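Local coordinates for protein monomethylamine methyltransferase MtmB1 (Methanosarcina barkeri, PDB 1NTH) that catalyses transfer of the methyl group of monomethylamine to the corrinoid cofactor of its partner protein MtmC, a step in methanogenesis from methylamine, at residues Asp138-Val143 and Gly159-Val164; His248-Ser253 and Met288-Trp293. All coordinates share one frame; numbering follows the deposited sequence.

Contact 1: Asp138-Val143 and Gly159-Val164; sequences DVFMPV and GVMTSV
The ring of F140 is overlapped on one face by M161, whose CG sits 3.6 Å from the centroid of that ring, 20° off the ring normal and displaced toward the rim, in a CH-pi contact. CZ of F140 comes as near as 3.5 Å to this CG. The M161 chain crosses the F140 side chain at about a right angle and then carries its sulfur over the same face: SD stands 4.7 Å from the F140 centroid, only 16° off the normal, a Met-aromatic contact. F140 reaches the strand because CG is anti to the backbone N (chi1 -155°), which swings the ring out from the first turn of its helix. V139 occupies the N-cap position, and its O accepts the backbone bond from V143 N at 2.9 Å. In the TIM barrel, helix 140-148 connects barrel strands 125-128 and 155-156 in a beta-alpha-beta crossover; strand 160-161, which bears M161, follows the second of these and pairs in parallel with strand 134-135. At the ring edge, in its plane, lies the carbonyl of G159, with O 3.7 Å from F140 CZ. This oxygen is buried by the contact and has no hydrogen-bond partner in the model. With an alanine here instead of F140, M161 CG and SD would lose the aromatic face they lie over, and a gap would probably open beside them. F140 also packs on I135 and I187, and its ring meets that of H144, which bonds through NE2 to G159 N. M161 rests on L186 of helix 174-193, and its N bonds to T206 OG1.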
loop_
_atom_site.group_PDB
_atom_site.type_symbol
_atom_site.label_atom_id
_atom_site.label_comp_id
_atom_site.label_asym_id
_atom_site.label_seq_id
_atom_site.Cartn_x
_atom_site.Cartn_y
_atom_site.Cartn_z
ATOM N N ASP A 138 -5.548 11.125 30.171
ATOM C CA ASP A 138 -6.990 10.966 29.997
ATOM C C ASP A 138 -7.692 11.989 29.107
ATOM O O ASP A 138 -8.863 11.818 28.778
ATOM C CB ASP A 138 -7.706 10.882 31.352
ATOM C CG ASP A 138 -7.447 12.080 32.241
ATOM O OD1 ASP A 138 -7.074 13.156 31.728
ATOM O OD2 ASP A 138 -7.638 11.944 33.469
ATOM N N VAL A 139 -6.995 13.052 28.721
ATOM C CA VAL A 139 -7.598 14.047 27.836
ATOM C C VAL A 139 -6.690 14.321 26.645
ATOM O O VAL A 139 -6.847 15.329 25.954
ATOM C CB VAL A 139 -7.870 15.389 28.560
ATOM C CG1 VAL A 139 -8.955 15.201 29.612
ATOM C CG2 VAL A 139 -6.592 15.919 29.186
ATOM N N PHE A 140 -5.752 13.414 26.388
ATOM C CA PHE A 140 -4.828 13.615 25.279
ATOM C C PHE A 140 -5.558 13.780 23.947
ATOM O O PHE A 140 -5.268 14.706 23.190
ATOM C CB PHE A 140 -3.823 12.462 25.189
ATOM C CG PHE A 140 -2.533 12.846 24.529
ATOM C CD1 PHE A 140 -1.660 13.735 25.151
ATOM C CD2 PHE A 140 -2.200 12.347 23.273
ATOM C CE1 PHE A 140 -0.475 14.124 24.532
ATOM C CE2 PHE A 140 -1.018 12.730 22.645
ATOM C CZ PHE A 140 -0.153 13.619 23.272
ATOM N N MET A 141 -6.508 12.900 23.655
ATOM C CA MET A 141 -7.233 13.024 22.397
ATOM C C MET A 141 -8.146 14.252 22.357
ATOM O O MET A 141 -8.109 15.018 21.398
ATOM C CB MET A 141 -8.015 11.740 22.095
ATOM C CG MET A 141 -7.110 10.613 21.603
ATOM S SD MET A 141 -7.996 9.174 20.970
ATOM C CE MET A 141 -8.819 9.889 19.574
ATOM N N PRO A 142 -8.965 14.468 23.404
ATOM C CA PRO A 142 -9.851 15.638 23.406
ATOM C C PRO A 142 -9.094 16.952 23.206
ATOM O O PRO A 142 -9.515 17.808 22.433
ATOM C CB PRO A 142 -10.511 15.565 24.781
ATOM C CG PRO A 142 -10.598 14.098 25.019
ATOM C CD PRO A 142 -9.249 13.596 24.556
ATOM N N VAL A 143 -7.979 17.118 23.911
ATOM C CA VAL A 143 -7.200 18.341 23.779
ATOM C C VAL A 143 -6.752 18.563 22.339
ATOM O O VAL A 143 -6.877 19.665 21.806
ATOM C CB VAL A 143 -5.958 18.319 24.696
ATOM C CG1 VAL A 143 -5.016 19.456 24.331
ATOM C CG2 VAL A 143 -6.395 18.456 26.154
ATOM N N GLY A 159 1.437 17.551 21.491
ATOM C CA GLY A 159 1.642 17.877 22.888
ATOM C C GLY A 159 2.470 16.731 23.452
ATOM O O GLY A 159 2.779 15.770 22.737
ATOM N N VAL A 160 2.833 16.821 24.726
ATOM C CA VAL A 160 3.625 15.790 25.388
ATOM C C VAL A 160 2.738 14.977 26.328
ATOM O O VAL A 160 1.987 15.546 27.114
ATOM C CB VAL A 160 4.776 16.432 26.212
ATOM C CG1 VAL A 160 5.352 15.424 27.200
ATOM C CG2 VAL A 160 5.866 16.933 25.272
ATOM N N MET A 161 2.823 13.651 26.244
ATOM C CA MET A 161 2.033 12.781 27.115
ATOM C C MET A 161 2.687 12.769 28.497
ATOM O O MET A 161 3.854 12.399 28.617
ATOM C CB MET A 161 2.007 11.344 26.574
ATOM C CG MET A 161 1.375 11.179 25.194
ATOM S SD MET A 161 1.251 9.436 24.681
ATOM C CE MET A 161 -0.161 8.896 25.679
ATOM N N THR A 162 1.960 13.172 29.536
ATOM C CA THR A 162 2.550 13.160 30.873
ATOM C C THR A 162 2.693 11.721 31.351
ATOM O O THR A 162 3.494 11.426 32.237
ATOM C CB THR A 162 1.719 13.978 31.894
ATOM O OG1 THR A 162 0.364 13.515 31.915
ATOM C CG2 THR A 162 1.750 15.458 31.530
ATOM N N SER A 163 1.910 10.823 30.759
ATOM C CA SER A 163 1.992 9.408 31.093
ATOM C C SER A 163 1.418 8.576 29.957
ATOM O O SER A 163 0.635 9.068 29.142
ATOM C CB SER A 163 1.231 9.091 32.393
ATOM O OG SER A 163 -0.177 9.189 32.229
ATOM N N VAL A 164 1.848 7.322 29.886
ATOM C CA VAL A 164 1.338 6.390 28.894
ATOM C C VAL A 164 1.098 5.112 29.694
ATOM O O VAL A 164 2.000 4.607 30.365
ATOM C CB VAL A 164 2.338 6.177 27.724
ATOM C CG1 VAL A 164 3.646 5.578 28.225
ATOM C CG2 VAL A 164 1.696 5.301 26.663
#

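Contact 2: His248-Ser253 and Met288-Trp293; sequences HYKGNS and MSSASW
K250 extends from the last turn of helix 240-251 to S290, in the loop just after helix 271-288; both helices belong to the outer layer of the TIM barrel, and strand 255-259 lies between them in sequence. Helix 240-251 closes in a Schellman motif, in which S253 takes a positive phi and its N bonds to K250 O at 3.1 Å. From CB, the lysine chain runs through CG to CD, the first atom to meet S290, 3.7 Å from its OG and a little farther from its CB. Bends at chi3 (64°) and chi4 (66°) curl the end of the chain so that CD, CE and NZ all lie on one side of S290 OG. CE stays beside S290 OG at 3.8 Å, and NZ is brought within bonding distance. S290 has left helical geometry with a positive phi of its own, and its CB points toward the lysine. Its backbone also bonds to another chain: S290 O accepts from R108 NH1 of the third subunit, and S253 OG is held by D109 of that subunit. K250 also packs on C9 of helix 9-18. Only one bond joins the two segments: K250 NZ donates to S290 OG at 3.0 Å, meeting the hydroxyl oxygen well to the side of its C-O bond, while S290 CB lies 3.6 Å from NZ.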
loop_
_atom_site.group_PDB
_atom_site.type_symbol
_atom_site.label_atom_id
_atom_site.label_comp_id
_atom_site.label_asym_id
_atom_site.label_seq_id
_atom_site.Cartn_x
_atom_site.Cartn_y
_atom_site.Cartn_z
ATOM N N HIS A 248 18.457 9.131 10.521
ATOM C CA HIS A 248 17.260 8.301 10.481
ATOM C C HIS A 248 16.162 8.955 9.638
ATOM O O HIS A 248 15.559 8.302 8.776
ATOM C CB HIS A 248 16.768 8.055 11.910
ATOM C CG HIS A 248 15.368 7.534 11.986
ATOM N ND1 HIS A 248 14.330 8.274 12.508
ATOM C CD2 HIS A 248 14.834 6.352 11.598
ATOM C CE1 HIS A 248 13.214 7.568 12.440
ATOM N NE2 HIS A 248 13.494 6.399 11.892
ATOM N N TYR A 249 15.899 10.236 9.880
ATOM C CA TYR A 249 14.869 10.951 9.120
ATOM C C TYR A 249 15.201 10.930 7.625
ATOM O O TYR A 249 14.331 10.682 6.788
ATOM C CB TYR A 249 14.765 12.408 9.588
ATOM C CG TYR A 249 14.228 12.623 10.994
ATOM C CD1 TYR A 249 14.456 13.833 11.651
ATOM C CD2 TYR A 249 13.470 11.652 11.652
ATOM C CE1 TYR A 249 13.944 14.078 12.926
ATOM C CE2 TYR A 249 12.950 11.888 12.941
ATOM C CZ TYR A 249 13.194 13.106 13.563
ATOM O OH TYR A 249 12.688 13.366 14.821
ATOM N N LYS A 250 16.462 11.198 7.292
ATOM C CA LYS A 250 16.896 11.202 5.897
ATOM C C LYS A 250 16.707 9.826 5.276
ATOM O O LYS A 250 16.231 9.708 4.145
ATOM C CB LYS A 250 18.373 11.597 5.800
ATOM C CG LYS A 250 18.650 13.061 6.129
ATOM C CD LYS A 250 20.135 13.306 6.379
ATOM C CE LYS A 250 20.989 13.059 5.140
ATOM N NZ LYS A 250 20.694 14.036 4.052
ATOM N N GLY A 251 17.075 8.792 6.024
ATOM C CA GLY A 251 16.960 7.430 5.526
ATOM C C GLY A 251 15.543 6.947 5.296
ATOM O O GLY A 251 15.343 5.927 4.631
ATOM N N ASN A 252 14.568 7.670 5.843
ATOM C CA ASN A 252 13.151 7.324 5.698
ATOM C C ASN A 252 12.425 8.293 4.754
ATOM O O ASN A 252 11.210 8.199 4.575
ATOM C CB ASN A 252 12.453 7.345 7.069
ATOM C CG ASN A 252 12.655 6.057 7.863
ATOM O OD1 ASN A 252 13.451 5.197 7.492
ATOM N ND2 ASN A 252 11.933 5.930 8.974
ATOM N N SER A 253 13.167 9.225 4.163
ATOM C CA SER A 253 12.587 10.221 3.259
ATOM C C SER A 253 11.539 11.071 3.989
ATOM O O SER A 253 10.518 11.455 3.417
ATOM C CB SER A 253 11.949 9.533 2.039
ATOM O OG SER A 253 11.813 10.439 0.949
ATOM N N MET A 288 23.627 21.316 8.344
ATOM C CA MET A 288 23.837 20.218 9.274
ATOM C C MET A 288 22.671 19.231 9.366
ATOM O O MET A 288 22.878 18.018 9.428
ATOM C CB MET A 288 24.124 20.798 10.664
ATOM C CG MET A 288 24.295 19.781 11.781
ATOM S SD MET A 288 24.373 20.588 13.409
ATOM C CE MET A 288 22.630 20.857 13.730
ATOM N N SER A 289 21.448 19.750 9.362
ATOM C CA SER A 289 20.266 18.906 9.515
ATOM C C SER A 289 19.523 18.501 8.251
ATOM O O SER A 289 18.531 17.780 8.341
ATOM C CB SER A 289 19.267 19.589 10.451
ATOM O OG SER A 289 19.871 19.917 11.688
ATOM N N SER A 290 19.991 18.948 7.088
ATOM C CA SER A 290 19.323 18.630 5.822
ATOM C C SER A 290 17.837 18.961 5.953
ATOM O O SER A 290 16.980 18.282 5.387
ATOM C CB SER A 290 19.486 17.143 5.483
ATOM O OG SER A 290 20.848 16.810 5.262
ATOM N N ALA A 291 17.540 20.023 6.693
ATOM C CA ALA A 291 16.159 20.425 6.936
ATOM C C ALA A 291 15.331 20.781 5.707
ATOM O O ALA A 291 15.840 21.337 4.731
ATOM C CB ALA A 291 16.129 21.600 7.912
ATOM N N SER A 292 14.043 20.445 5.778
ATOM C CA SER A 292 13.089 20.781 4.730
ATOM C C SER A 292 12.642 22.196 5.085
ATOM O O SER A 292 12.386 23.019 4.213
ATOM C CB SER A 292 11.886 19.836 4.763
ATOM O OG SER A 292 12.269 18.513 4.435
ATOM N N TRP A 293 12.524 22.456 6.386
ATOM C CA TRP A 293 12.173 23.784 6.871
ATOM C C TRP A 293 12.742 23.982 8.270
ATOM O O TRP A 293 13.087 23.015 8.953
ATOM C CB TRP A 293 10.650 24.033 6.843
ATOM C CG TRP A 293 9.773 23.200 7.745
ATOM C CD1 TRP A 293 9.365 21.911 7.541
ATOM C CD2 TRP A 293 9.075 23.659 8.913
ATOM N NE1 TRP A 293 8.443 21.544 8.496
ATOM C CE2 TRP A 293 8.248 22.599 9.352
ATOM C CE3 TRP A 293 9.064 24.865 9.626
ATOM C CZ2 TRP A 293 7.417 22.710 10.474
ATOM C CZ3 TRP A 293 8.237 24.977 10.743
ATOM C CH2 TRP A 293 7.424 23.903 11.154
#

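Contact 1 closes before contact 2 opens along the chain; their centres are about 27 Å apart and their nearest atoms about 13 Å. Contact 1 is apolar and contact 2 a single polar bond; the centre of contact 1 is about 21 Å, and that of contact 2 about 17 Å, from the centre of the chain. The loop P204-T206 lies against segments 159-164 and 248-253: E205 and T206 touch V160, and P204 touches Y249. This loop closely follows the pyrrolysine in sequence, which is not modelled, so its distance from either contact cannot be given. Helix 174-193 supplies I187 and L186 to contact 1, while K181 and R185 of the fourth subunit bond to segment 248-253.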